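Local coordinates for protein rRNA adenine N-6-methyltransferase (Saccharopolyspora erythraea, PDB 6NVM) that transfers two methyl groups from S-adenosyl-L-methionine to one adenine of 23S rRNA, conferring resistance to macrolide, lincosamide and streptogramin B antibiotics, at residues Arg61-Ala66 and Thr85-Asp90; Trp152-Pro157 and Met216-Arg221; Met187-Phe192 and Gln284-Phe289. One frame throughout, in Å; residues are numbered along the deposited sequence.

Contact 1: Arg61-Ala66 and Thr85-Asp90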
loop_
_atom_site.group_PDB
_atom_site.type_symbol
_atom_site.label_atom_id
_atom_site.label_comp_id
_atom_site.label_asym_id
_atom_site.label_seq_id
_atom_site.Cartn_x
_atom_site.Cartn_y
_atom_site.Cartn_z
ATOM N N ARG A 61 11.416 -13.394 3.410
ATOM C CA ARG A 61 10.217 -13.252 2.590
ATOM C C ARG A 61 9.951 -11.790 2.252
ATOM O O ARG A 61 9.593 -11.460 1.114
ATOM C CB ARG A 61 9.028 -13.865 3.332
ATOM C CG ARG A 61 7.721 -13.857 2.573
ATOM C CD ARG A 61 7.748 -14.859 1.443
ATOM N NE ARG A 61 6.434 -15.012 0.830
ATOM C CZ ARG A 61 6.206 -15.698 -0.283
ATOM N NH1 ARG A 61 7.210 -16.293 -0.918
ATOM N NH2 ARG A 61 4.975 -15.783 -0.767
ATOM N N ILE A 62 10.129 -10.897 3.227
ATOM C CA ILE A 62 9.957 -9.471 2.976
ATOM C C ILE A 62 10.929 -9.002 1.900
ATOM O O ILE A 62 10.546 -8.302 0.952
ATOM C CB ILE A 62 10.138 -8.677 4.282
ATOM C CG1 ILE A 62 9.067 -9.087 5.297
ATOM C CG2 ILE A 62 10.087 -7.178 4.009
ATOM C CD1 ILE A 62 9.355 -8.635 6.712
ATOM N N ALA A 63 12.206 -9.365 2.038
ATOM C CA ALA A 63 13.209 -8.892 1.092
ATOM C C ALA A 63 12.909 -9.378 -0.322
ATOM O O ALA A 63 13.047 -8.622 -1.290
ATOM C CB ALA A 63 14.599 -9.343 1.539
ATOM N N GLU A 64 12.494 -10.641 -0.458
ATOM C CA GLU A 64 12.131 -11.169 -1.770
ATOM C C GLU A 64 10.858 -10.521 -2.312
ATOM O O GLU A 64 10.734 -10.315 -3.526
ATOM C CB GLU A 64 11.975 -12.689 -1.678
ATOM C CG GLU A 64 13.280 -13.404 -1.322
ATOM C CD GLU A 64 13.074 -14.816 -0.799
ATOM O OE1 GLU A 64 11.948 -15.142 -0.358
ATOM O OE2 GLU A 64 14.047 -15.602 -0.824
ATOM N N THR A 65 9.919 -10.170 -1.432
ATOM C CA THR A 65 8.677 -9.537 -1.865
ATOM C C THR A 65 8.919 -8.164 -2.476
ATOM O O THR A 65 8.132 -7.707 -3.315
ATOM C CB THR A 65 7.720 -9.410 -0.671
ATOM O OG1 THR A 65 7.325 -10.712 -0.236
ATOM C CG2 THR A 65 6.478 -8.601 -1.026
ATOM N N ALA A 66 9.981 -7.477 -2.057
ATOM C CA ALA A 66 10.176 -6.097 -2.470
ATOM C C ALA A 66 10.565 -5.958 -3.937
ATOM O O ALA A 66 10.603 -4.832 -4.439
ATOM C CB ALA A 66 11.229 -5.445 -1.579
ATOM N N THR A 85 17.548 -4.951 7.022
ATOM C CA THR A 85 18.341 -3.986 6.265
ATOM C C THR A 85 19.489 -4.673 5.529
ATOM O O THR A 85 19.790 -4.337 4.378
ATOM C CB THR A 85 18.887 -2.908 7.205
ATOM O OG1 THR A 85 17.861 -2.498 8.119
ATOM C CG2 THR A 85 19.372 -1.710 6.408
ATOM N N ARG A 86 20.142 -5.632 6.185
ATOM C CA ARG A 86 21.231 -6.371 5.545
ATOM C C ARG A 86 20.738 -7.136 4.324
ATOM O O ARG A 86 21.400 -7.161 3.276
ATOM C CB ARG A 86 21.858 -7.345 6.541
ATOM C CG ARG A 86 22.461 -6.707 7.790
ATOM C CD ARG A 86 22.815 -7.778 8.826
ATOM N NE ARG A 86 23.060 -7.216 10.156
ATOM C CZ ARG A 86 24.257 -6.963 10.672
ATOM N NH1 ARG A 86 25.366 -7.225 9.989
ATOM N NH2 ARG A 86 24.347 -6.455 11.895
ATOM N N GLU A 87 19.573 -7.773 4.439
ATOM C CA GLU A 87 19.068 -8.573 3.332
ATOM C C GLU A 87 18.582 -7.703 2.181
ATOM O O GLU A 87 18.709 -8.097 1.015
ATOM C CB GLU A 87 17.980 -9.512 3.845
ATOM C CG GLU A 87 18.559 -10.440 4.914
ATOM C CD GLU A 87 17.700 -11.639 5.229
ATOM O OE1 GLU A 87 16.812 -11.978 4.413
ATOM O OE2 GLU A 87 17.928 -12.245 6.304
ATOM N N LEU A 88 18.058 -6.511 2.477
ATOM C CA LEU A 88 17.738 -5.563 1.419
ATOM C C LEU A 88 18.998 -5.079 0.713
ATOM O O LEU A 88 19.019 -4.957 -0.519
ATOM C CB LEU A 88 16.981 -4.369 1.991
ATOM C CG LEU A 88 15.685 -4.663 2.734
ATOM C CD1 LEU A 88 15.172 -3.390 3.393
ATOM C CD2 LEU A 88 14.656 -5.247 1.789
ATOM N N ALA A 89 20.048 -4.780 1.480
ATOM C CA ALA A 89 21.289 -4.269 0.905
ATOM C C ALA A 89 22.003 -5.303 0.041
ATOM O O ALA A 89 22.762 -4.921 -0.855
ATOM C CB ALA A 89 22.224 -3.790 2.012
ATOM N N ASP A 90 21.762 -6.595 0.278
ATOM C CA ASP A 90 22.317 -7.643 -0.571
ATOM C C ASP A 90 21.727 -7.639 -1.976
ATOM O O ASP A 90 22.349 -8.177 -2.901
ATOM C CB ASP A 90 22.061 -9.020 0.042
ATOM C CG ASP A 90 22.990 -9.341 1.195
ATOM O OD1 ASP A 90 24.020 -8.656 1.346
ATOM O OD2 ASP A 90 22.685 -10.302 1.937
#

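Contact 2: Trp152-Pro157 and Met216-Arg221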
loop_
_atom_site.group_PDB
_atom_site.type_symbol
_atom_site.label_atom_id
_atom_site.label_comp_id
_atom_site.label_asym_id
_atom_site.label_seq_id
_atom_site.Cartn_x
_atom_site.Cartn_y
_atom_site.Cartn_z
ATOM N N TRP A 152 2.288 8.376 2.202
ATOM C CA TRP A 152 3.622 8.758 1.749
ATOM C C TRP A 152 3.982 8.023 0.463
ATOM O O TRP A 152 4.461 8.626 -0.505
ATOM C CB TRP A 152 4.645 8.461 2.852
ATOM C CG TRP A 152 6.016 9.016 2.593
ATOM C CD1 TRP A 152 6.551 10.152 3.122
ATOM C CD2 TRP A 152 7.031 8.455 1.744
ATOM N NE1 TRP A 152 7.831 10.336 2.655
ATOM C CE2 TRP A 152 8.145 9.311 1.805
ATOM C CE3 TRP A 152 7.099 7.319 0.932
ATOM C CZ2 TRP A 152 9.315 9.062 1.093
ATOM C CZ3 TRP A 152 8.265 7.075 0.228
ATOM C CH2 TRP A 152 9.354 7.941 0.315
ATOM N N CYS A 153 3.733 6.711 0.436
ATOM C CA CYS A 153 4.063 5.901 -0.735
ATOM C C CYS A 153 3.167 6.235 -1.923
ATOM O O CYS A 153 3.645 6.325 -3.060
ATOM C CB CYS A 153 3.947 4.420 -0.384
ATOM S SG CYS A 153 5.142 3.845 0.849
ATOM N N LEU A 154 1.860 6.397 -1.690
ATOM C CA LEU A 154 0.959 6.723 -2.791
ATOM C C LEU A 154 1.328 8.042 -3.446
ATOM O O LEU A 154 1.114 8.216 -4.651
ATOM C CB LEU A 154 -0.483 6.783 -2.294
ATOM C CG LEU A 154 -1.071 5.449 -1.844
ATOM C CD1 LEU A 154 -2.418 5.686 -1.181
ATOM C CD2 LEU A 154 -1.213 4.495 -3.028
ATOM N N GLU A 155 1.897 8.973 -2.684
ATOM C CA GLU A 155 2.197 10.297 -3.206
ATOM C C GLU A 155 3.593 10.416 -3.814
ATOM O O GLU A 155 3.901 11.452 -4.407
ATOM C CB GLU A 155 2.021 11.338 -2.096
ATOM C CG GLU A 155 0.563 11.472 -1.635
ATOM C CD GLU A 155 0.278 12.792 -0.939
ATOM O OE1 GLU A 155 0.821 13.827 -1.386
ATOM O OE2 GLU A 155 -0.488 12.795 0.051
ATOM N N ALA A 156 4.432 9.391 -3.703
ATOM C CA ALA A 156 5.766 9.432 -4.292
ATOM C C ALA A 156 5.697 9.064 -5.772
ATOM O O ALA A 156 5.481 7.896 -6.102
ATOM C CB ALA A 156 6.702 8.480 -3.554
ATOM N N PRO A 157 5.882 10.013 -6.693
ATOM C CA PRO A 157 5.596 9.713 -8.105
ATOM C C PRO A 157 6.537 8.702 -8.743
ATOM O O PRO A 157 6.156 8.107 -9.759
ATOM C CB PRO A 157 5.705 11.084 -8.788
ATOM C CG PRO A 157 6.555 11.899 -7.888
ATOM C CD PRO A 157 6.256 11.425 -6.494
ATOM N N MET A 216 2.028 -6.730 3.269
ATOM C CA MET A 216 1.256 -6.258 2.132
ATOM C C MET A 216 2.176 -5.453 1.226
ATOM O O MET A 216 3.199 -4.918 1.665
ATOM C CB MET A 216 0.053 -5.404 2.573
ATOM C CG MET A 216 0.414 -4.121 3.304
ATOM S SD MET A 216 -1.031 -3.097 3.684
ATOM C CE MET A 216 -1.586 -2.660 2.043
ATOM N N ARG A 217 1.802 -5.370 -0.046
ATOM C CA ARG A 217 2.622 -4.705 -1.047
ATOM C C ARG A 217 1.757 -3.839 -1.948
ATOM O O ARG A 217 0.674 -4.253 -2.365
ATOM C CB ARG A 217 3.394 -5.734 -1.887
ATOM C CG ARG A 217 4.250 -5.142 -3.000
ATOM C CD ARG A 217 5.107 -6.226 -3.660
ATOM N NE ARG A 217 4.285 -7.339 -4.131
ATOM C CZ ARG A 217 4.762 -8.514 -4.525
ATOM N NH1 ARG A 217 6.067 -8.749 -4.509
ATOM N NH2 ARG A 217 3.931 -9.461 -4.933
ATOM N N LEU A 218 2.235 -2.629 -2.214
ATOM C CA LEU A 218 1.717 -1.778 -3.278
ATOM C C LEU A 218 2.676 -1.829 -4.458
ATOM O O LEU A 218 3.894 -1.792 -4.275
ATOM C CB LEU A 218 1.572 -0.324 -2.818
ATOM C CG LEU A 218 0.826 -0.038 -1.522
ATOM C CD1 LEU A 218 0.734 1.469 -1.300
ATOM C CD2 LEU A 218 -0.545 -0.660 -1.558
ATOM N N ARG A 219 2.131 -1.920 -5.668
ATOM C CA ARG A 219 2.923 -1.806 -6.888
ATOM C C ARG A 219 2.329 -0.682 -7.720
ATOM O O ARG A 219 1.145 -0.729 -8.068
ATOM C CB ARG A 219 2.936 -3.111 -7.692
ATOM C CG ARG A 219 3.251 -4.357 -6.866
ATOM C CD ARG A 219 3.340 -5.617 -7.729
ATOM N NE ARG A 219 4.541 -5.598 -8.557
ATOM C CZ ARG A 219 4.590 -5.187 -9.819
ATOM N NH1 ARG A 219 3.494 -4.770 -10.441
ATOM N NH2 ARG A 219 5.749 -5.194 -10.464
ATOM N N ARG A 220 3.144 0.323 -8.036
ATOM C CA ARG A 220 2.711 1.367 -8.954
ATOM C C ARG A 220 2.717 0.812 -10.373
ATOM O O ARG A 220 3.757 0.355 -10.860
ATOM C CB ARG A 220 3.619 2.589 -8.850
ATOM C CG ARG A 220 3.044 3.821 -9.544
ATOM C CD ARG A 220 3.921 5.034 -9.348
ATOM N NE ARG A 220 5.139 4.936 -10.145
ATOM C CZ ARG A 220 5.198 5.156 -11.454
ATOM N NH1 ARG A 220 4.104 5.486 -12.130
ATOM N NH2 ARG A 220 6.357 5.046 -12.091
ATOM N N ARG A 221 1.558 0.840 -11.031
ATOM C CA ARG A 221 1.434 0.254 -12.359
ATOM C C ARG A 221 2.296 1.010 -13.358
ATOM O O ARG A 221 2.302 2.244 -13.389
ATOM C CB ARG A 221 -0.024 0.276 -12.827
ATOM C CG ARG A 221 -1.010 -0.407 -11.890
ATOM C CD ARG A 221 -2.438 -0.304 -12.432
ATOM N NE ARG A 221 -3.423 -0.823 -11.486
ATOM C CZ ARG A 221 -3.776 -2.100 -11.384
ATOM N NH1 ARG A 221 -3.222 -3.022 -12.167
ATOM N NH2 ARG A 221 -4.682 -2.459 -10.485
#

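Contact 3: Met187-Phe192 and Gln284-Phe289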
loop_
_atom_site.group_PDB
_atom_site.type_symbol
_atom_site.label_atom_id
_atom_site.label_comp_id
_atom_site.label_asym_id
_atom_site.label_seq_id
_atom_site.Cartn_x
_atom_site.Cartn_y
_atom_site.Cartn_z
ATOM N N MET A 187 -10.117 3.948 -5.021
ATOM C CA MET A 187 -9.771 5.214 -5.662
ATOM C C MET A 187 -8.434 5.131 -6.388
ATOM O O MET A 187 -8.271 5.711 -7.469
ATOM C CB MET A 187 -9.727 6.330 -4.617
ATOM C CG MET A 187 -11.078 6.688 -4.019
ATOM S SD MET A 187 -11.992 7.882 -5.019
ATOM C CE MET A 187 -11.039 9.371 -4.749
ATOM N N THR A 188 -7.455 4.444 -5.801
ATOM C CA THR A 188 -6.103 4.392 -6.349
ATOM C C THR A 188 -5.853 3.167 -7.221
ATOM O O THR A 188 -4.778 3.064 -7.820
ATOM C CB THR A 188 -5.064 4.417 -5.216
ATOM O OG1 THR A 188 -5.233 3.271 -4.376
ATOM C CG2 THR A 188 -5.203 5.682 -4.384
ATOM N N TRP A 189 -6.815 2.253 -7.314
ATOM C CA TRP A 189 -6.638 1.043 -8.111
ATOM C C TRP A 189 -6.204 1.313 -9.545
ATOM O O TRP A 189 -5.432 0.505 -10.089
ATOM C CB TRP A 189 -7.947 0.241 -8.097
ATOM C CG TRP A 189 -7.803 -1.160 -8.580
ATOM C CD1 TRP A 189 -8.125 -1.644 -9.817
ATOM C CD2 TRP A 189 -7.295 -2.270 -7.835
ATOM N NE1 TRP A 189 -7.848 -2.989 -9.884
ATOM C CE2 TRP A 189 -7.339 -3.397 -8.680
ATOM C CE3 TRP A 189 -6.812 -2.421 -6.534
ATOM C CZ2 TRP A 189 -6.921 -4.659 -8.262
ATOM C CZ3 TRP A 189 -6.393 -3.675 -6.122
ATOM C CH2 TRP A 189 -6.454 -4.777 -6.981
ATOM N N PRO A 190 -6.659 2.373 -10.219
ATOM C CA PRO A 190 -6.151 2.636 -11.572
ATOM C C PRO A 190 -4.667 2.945 -11.607
ATOM O O PRO A 190 -4.057 2.810 -12.672
ATOM C CB PRO A 190 -6.987 3.831 -12.039
ATOM C CG PRO A 190 -8.226 3.765 -11.225
ATOM C CD PRO A 190 -7.781 3.264 -9.883
ATOM N N LEU A 191 -4.064 3.333 -10.481
ATOM C CA LEU A 191 -2.641 3.650 -10.422
ATOM C C LEU A 191 -1.814 2.609 -9.688
ATOM O O LEU A 191 -0.636 2.446 -10.011
ATOM C CB LEU A 191 -2.415 5.004 -9.739
ATOM C CG LEU A 191 -3.090 6.239 -10.340
ATOM C CD1 LEU A 191 -2.685 7.495 -9.565
ATOM C CD2 LEU A 191 -2.744 6.378 -11.803
ATOM N N PHE A 192 -2.404 1.896 -8.724
ATOM C CA PHE A 192 -1.679 0.977 -7.855
ATOM C C PHE A 192 -2.382 -0.366 -7.746
ATOM O O PHE A 192 -3.606 -0.429 -7.611
ATOM C CB PHE A 192 -1.542 1.547 -6.444
ATOM C CG PHE A 192 -0.440 2.543 -6.302
ATOM C CD1 PHE A 192 -0.659 3.884 -6.571
ATOM C CD2 PHE A 192 0.820 2.138 -5.891
ATOM C CE1 PHE A 192 0.358 4.797 -6.444
ATOM C CE2 PHE A 192 1.836 3.053 -5.753
ATOM C CZ PHE A 192 1.604 4.380 -6.034
ATOM N N GLN A 284 -14.984 -4.625 -10.743
ATOM C CA GLN A 284 -16.364 -4.210 -10.982
ATOM C C GLN A 284 -16.481 -2.691 -11.061
ATOM O O GLN A 284 -17.220 -2.165 -11.899
ATOM C CB GLN A 284 -17.267 -4.779 -9.890
ATOM C CG GLN A 284 -17.378 -6.294 -9.973
ATOM C CD GLN A 284 -18.153 -6.900 -8.829
ATOM O OE1 GLN A 284 -17.827 -6.687 -7.666
ATOM N NE2 GLN A 284 -19.189 -7.664 -9.156
ATOM N N TRP A 285 -15.751 -1.966 -10.208
ATOM C CA TRP A 285 -15.759 -0.509 -10.285
ATOM C C TRP A 285 -15.276 -0.023 -11.647
ATOM O O TRP A 285 -15.833 0.928 -12.209
ATOM C CB TRP A 285 -14.885 0.081 -9.179
ATOM C CG TRP A 285 -15.476 0.023 -7.801
ATOM C CD1 TRP A 285 -15.028 -0.721 -6.750
ATOM C CD2 TRP A 285 -16.607 0.759 -7.316
ATOM N NE1 TRP A 285 -15.809 -0.499 -5.644
ATOM C CE2 TRP A 285 -16.789 0.403 -5.966
ATOM C CE3 TRP A 285 -17.488 1.676 -7.896
ATOM C CZ2 TRP A 285 -17.817 0.929 -5.185
ATOM C CZ3 TRP A 285 -18.508 2.201 -7.116
ATOM C CH2 TRP A 285 -18.662 1.824 -5.777
ATOM N N LEU A 286 -14.231 -0.655 -12.188
ATOM C CA LEU A 286 -13.726 -0.267 -13.504
ATOM C C LEU A 286 -14.769 -0.510 -14.590
ATOM O O LEU A 286 -14.982 0.337 -15.465
ATOM C CB LEU A 286 -12.450 -1.040 -13.825
ATOM C CG LEU A 286 -11.217 -0.741 -12.980
ATOM C CD1 LEU A 286 -10.105 -1.740 -13.319
ATOM C CD2 LEU A 286 -10.771 0.680 -13.224
ATOM N N ARG A 287 -15.412 -1.675 -14.563
ATOM C CA ARG A 287 -16.451 -1.966 -15.548
ATOM C C ARG A 287 -17.633 -1.016 -15.396
ATOM O O ARG A 287 -18.195 -0.546 -16.392
ATOM C CB ARG A 287 -16.912 -3.417 -15.408
ATOM C CG ARG A 287 -15.940 -4.439 -15.997
ATOM C CD ARG A 287 -16.676 -5.702 -16.452
ATOM N NE ARG A 287 -17.390 -6.340 -15.349
ATOM C CZ ARG A 287 -16.830 -7.170 -14.475
ATOM N NH1 ARG A 287 -15.541 -7.474 -14.570
ATOM N NH2 ARG A 287 -17.559 -7.697 -13.503
ATOM N N LEU A 288 -18.026 -0.730 -14.155
ATOM C CA LEU A 288 -19.106 0.220 -13.913
ATOM C C LEU A 288 -18.790 1.567 -14.549
ATOM O O LEU A 288 -19.635 2.164 -15.227
ATOM C CB LEU A 288 -19.332 0.367 -12.405
ATOM C CG LEU A 288 -20.545 1.165 -11.920
ATOM C CD1 LEU A 288 -21.835 0.407 -12.218
ATOM C CD2 LEU A 288 -20.418 1.456 -10.423
ATOM N N PHE A 289 -17.566 2.063 -14.338
ATOM C CA PHE A 289 -17.189 3.360 -14.887
ATOM C C PHE A 289 -17.122 3.309 -16.405
ATOM O O PHE A 289 -17.556 4.244 -17.084
ATOM C CB PHE A 289 -15.844 3.811 -14.315
ATOM C CG PHE A 289 -15.338 5.085 -14.931
ATOM C CD1 PHE A 289 -15.948 6.292 -14.639
ATOM C CD2 PHE A 289 -14.274 5.072 -15.819
ATOM C CE1 PHE A 289 -15.504 7.466 -15.214
ATOM C CE2 PHE A 289 -13.823 6.246 -16.399
ATOM C CZ PHE A 289 -14.441 7.443 -16.097
#

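Contact 1: Arg61-Ala66 and Thr85-Asp90
With CG set opposite its carbonyl carbon (chi1 -57°) and CD1 running on anti to CA (chi2 172°), L88 turns its second branch, CD2, onto A63. CD2 rests 4.0 Å from A63 CA and 4.1 Å from A63 CB, so a single methyl group lies against both the backbone and the side chain of the alanine. The small A63 side chain lets the two helices draw close, with A63 CA 5.6 Å from L88 CA. One residue earlier, the E87 stem adds a second touch, about a right angle away from L88 CD2 as seen from A63 CB: E87 CB meets A63 CB at 4.1 Å. The carboxylates of E64 and E87 stay apart, with E64 OE2 6.9 Å from E87 OE1. No hydrogen bond joins the segments; the grip is apolar. Within 61-66, R61 O is held twice, by T65 N at 2.9 Å and by T65 OG1 at 2.7 Å, the two donors coming from opposite faces of its carbonyl plane. The hydroxyl sits well above that plane, at a C=O...OG1 angle of 140°. Beneath the pair lies the sheet: I62 and A66 pack on V138 and T163, L88 on V138 and V95. Helix 83-89 is the connection of the beta-alpha-beta crossover between strands 73-77 and 94-98, and helix 56-65 lies beside it on the same face, the Rossmann-like arrangement of class I methyltransferases, whose predicted S-adenosyl-L-methionine site includes G78, directly after strand 73-77 in the loop that leads to helix 83-89.

Contact 2: Trp152-Pro157 and Met216-Arg221
L218 CD1 carries the apolar half of this contact, 4.0 Å from L154 CD2 and more loosely, at 4.5 Å, from C153 CB. The two leucine side chains meet at about a right angle, branch against branch. In L218 the touching methyl group is the far one, anti to CA (chi2 -177°), so the side chain spends its full length crossing from strand to helix. The second meeting is polar. P157 O hangs 3.3 Å above one face of the R220 guanidinium, offset toward its rim, with CZ 3.5 Å away and NE 3.4 Å away. The angle is too poor for a hydrogen bond, although a carbonyl oxygen placed there probably gains some electrostatic attraction from the cation. R220 NE gives its N-H instead to I159 O, just beyond P157, a bond that probably steadies the group beneath P157 O. R220 reaches this place with CG anti to the backbone N (chi1 -167°), then bends at chi3 (73°). On the other side of the contact, A156 N bonds to C153 O at 3.2 Å as the chain leaves the helix and turns toward P157. Further out, F192 packs on L154, L218 and R220 alike, while C153 also touches F137, I159 and A162. Strand 213-220 runs antiparallel between its two neighbours, pairing L218 with A162 and R220 with E160 in strand 159-167, and R217 with E195 and R219 with E193 in strand 192-200. Helix 146-155 thus packs along one face of the sheet, on strands 135-140, 159-167, 213-220 and, through L154, 192-200.

Contact 3: Met187-Phe192 and Gln284-Phe289
T188 O takes two backbone N-H groups, from L191 N and from F192 N, each at 2.8 Å, and the turn so closed presents W189 and P190 to L286 on helix 282-292. The indole is met at its edge: L286 CD1 lies near the ring plane, 4.0 Å from W189 CD1, and the two side chains cross at about a right angle. L286 CD2, the other prong of the fork, faces the proline ring and stands 4.5 Å from P190 CG. One leucine therefore straddles two consecutive residues, and the touch is light and wholly apolar. Helix 282-292 belongs to the helical C-terminal region that follows the Rossmann-like sheet in Erm methyltransferases, so this is a point where that region meets the body carrying the sheet. W189 swings out with CG anti to its backbone N (chi1 -166°), and over one face of its ring comes F192 O, 3.7 Å above the plane and offset toward the rim. R221 makes a cation-pi contact with the same indole. Around the contact L286 also packs on L225, P190 on Y234 of helix 228-243, and W285 on C241 of that helix. Helix 282-292 is backed by L288 against A265, L266 and A269, while R287 bonds through NE to H268 O and through NH2 to A269 O.

From the N terminus, contact 1 closes first, a short loop through strand 73-77 that sets two helices side by side on one face of the sheet. Contact 2 opens later at 152-157, and before it shuts at 216-221, contact 3 has opened at 187-192; contact 3 closes only at 284-289, so the two cross. Helices 56-65 and 146-155 lie on opposite faces of the sheet, and strand 213-220 serves both: R217 NH1 reaches T65 O, while L218 points to contact 2. At the strand's end R221 bonds through NE to W189 O and through its backbone N to L191 O, joining contact 2 to segment 187-192, which contact 3 in turn ties to helix 282-292 of the C-terminal region.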